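Uncharacterized protein (Corynebacterium glutamicum, PDB 2NSF) catalyses the mycothiol-dependent isomerization of maleylpyruvate, a cis-trans isomerase reaction, and binds a zinc ion. Local coordinates at residues 180-183 / 184-187. Residues are numbered along the deposited sequence; the frame is centred on the assembly and turned at random.
Sequences DIPE and VILR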
loop_
_atom_site.group_PDB
_atom_site.type_symbol
_atom_site.label_atom_id
_atom_site.label_comp_id
_atom_site.label_asym_id
_atom_site.label_seq_id
_atom_site.Cartn_x
_atom_site.Cartn_y
_atom_site.Cartn_z
ATOM N N ASP A 180 -2.715 13.707 2.162
ATOM C CA ASP A 180 -3.785 13.259 3.054
ATOM C C ASP A 180 -3.326 12.151 3.998
ATOM O O ASP A 180 -3.922 11.926 5.051
ATOM C CB ASP A 180 -4.976 12.706 2.253
ATOM C CG ASP A 180 -5.749 13.780 1.525
ATOM O OD1 ASP A 180 -5.801 14.926 2.027
ATOM O OD2 ASP A 180 -6.325 13.470 0.457
ATOM N N ILE A 181 -2.260 11.461 3.613
ATOM C CA ILE A 181 -1.758 10.335 4.392
ATOM C C ILE A 181 -1.011 10.710 5.662
ATOM O O ILE A 181 -0.071 11.512 5.626
ATOM C CB ILE A 181 -0.839 9.452 3.523
ATOM C CG1 ILE A 181 -1.584 9.036 2.252
ATOM C CG2 ILE A 181 -0.389 8.225 4.308
ATOM C CD1 ILE A 181 -0.700 8.364 1.215
ATOM N N PRO A 182 -1.426 10.139 6.809
ATOM C CA PRO A 182 -0.781 10.416 8.093
ATOM C C PRO A 182 0.731 10.261 7.976
ATOM O O PRO A 182 1.230 9.313 7.370
ATOM C CB PRO A 182 -1.401 9.380 9.020
ATOM C CG PRO A 182 -2.800 9.288 8.497
ATOM C CD PRO A 182 -2.584 9.244 6.992
ATOM N N GLU A 183 1.457 11.201 8.566
ATOM C CA GLU A 183 2.908 11.192 8.509
ATOM C C GLU A 183 3.559 9.880 8.949
ATOM O O GLU A 183 4.535 9.442 8.345
ATOM C CB GLU A 183 3.446 12.353 9.341
ATOM C CG GLU A 183 4.938 12.568 9.228
ATOM C CD GLU A 183 5.376 13.823 9.950
ATOM O OE1 GLU A 183 4.864 14.907 9.603
ATOM O OE2 GLU A 183 6.222 13.728 10.862
ATOM N N VAL A 184 3.035 9.247 9.995
ATOM C CA VAL A 184 3.632 8.001 10.460
ATOM C C VAL A 184 3.609 6.954 9.345
ATOM O O VAL A 184 4.532 6.144 9.221
ATOM C CB VAL A 184 2.913 7.458 11.729
ATOM C CG1 VAL A 184 1.492 7.023 11.397
ATOM C CG2 VAL A 184 3.716 6.309 12.325
ATOM N N ILE A 185 2.573 6.985 8.516
ATOM C CA ILE A 185 2.482 6.046 7.407
ATOM C C ILE A 185 3.446 6.446 6.296
ATOM O O ILE A 185 4.111 5.594 5.710
ATOM C CB ILE A 185 1.036 5.958 6.872
ATOM C CG1 ILE A 185 0.173 5.206 7.893
ATOM C CG2 ILE A 185 1.012 5.252 5.516
ATOM C CD1 ILE A 185 -1.296 5.186 7.565
ATOM N N LEU A 186 3.541 7.743 6.013
ATOM C CA LEU A 186 4.458 8.217 4.980
ATOM C C LEU A 186 5.913 7.922 5.360
ATOM O O LEU A 186 6.706 7.493 4.518
ATOM C CB LEU A 186 4.288 9.726 4.758
ATOM C CG LEU A 186 2.994 10.190 4.081
ATOM C CD1 LEU A 186 2.993 11.708 3.975
ATOM C CD2 LEU A 186 2.889 9.564 2.687
ATOM N N ARG A 187 6.264 8.155 6.623
ATOM C CA ARG A 187 7.629 7.901 7.080
ATOM C C ARG A 187 7.970 6.423 6.954
ATOM O O ARG A 187 9.079 6.065 6.553
ATOM C CB ARG A 187 7.822 8.335 8.536
ATOM C CG ARG A 187 7.833 9.840 8.758
ATOM C CD ARG A 187 8.390 10.175 10.142
ATOM N NE ARG A 187 7.681 9.465 11.203
ATOM C CZ ARG A 187 6.675 9.971 11.910
ATOM N NH1 ARG A 187 6.250 11.207 11.682
ATOM N NH2 ARG A 187 6.083 9.236 12.840
#
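Glu183 and Arg187, one helical turn apart at the start of helix 183-199, form an i to i+4 salt bridge in which Glu183 OE2 lies 2.7 Å from Arg187 NH1. The carboxylate oxygen comes in at the edge of the guanidinium, in its plane, yet the two flat groups stand nearly perpendicular (86°). The hydrogen bond within the pair is weak, bent to 118° at the hydrogen. Glu183 extends outward from the helix with CG anti to its backbone N (chi1 -173°), while Arg187 bends at chi3, bringing NH1 within 3.1 Å of Glu183 CG. The rim of one guanidinium face lies over Glu183 O and Val184 CA, and Arg187 NH2 is hydrogen-bonded to Thr22 O near the chain's beginning.

Backbone bonds start the helix. Pro182, at the N-cap, offers its carbonyl O to Leu186 N at 3.1 Å and, more weakly, to Ile185 N. Glu183 O takes the next bond, nearly straight, from Arg187 N at 2.8 Å.

Apolar contacts lie on the buried side. The methyls Ile181 CG2 and Ile185 CG2 meet at 3.5 Å, their side chains crossing at about a right angle, and Leu186 CD2 rests 3.8 Å from Ile181 CB. Ile181 and Ile185 also touch Trp166 of helix 156-171, whereas Leu186 turns to Leu232 and Val236 of helix 232-239.

The first turn is thus amphipathic: apolar side chains pack it between helix 156-171, which supplies Glu164 and His168 to the zinc, and helix 232-239, with Leu35 of helix 29-49 beside Pro182, Val184 and Ile185. On its outer side the acidic Glu183, near the helix N-terminus, is probably stabilised both by the helix dipole and by Arg187.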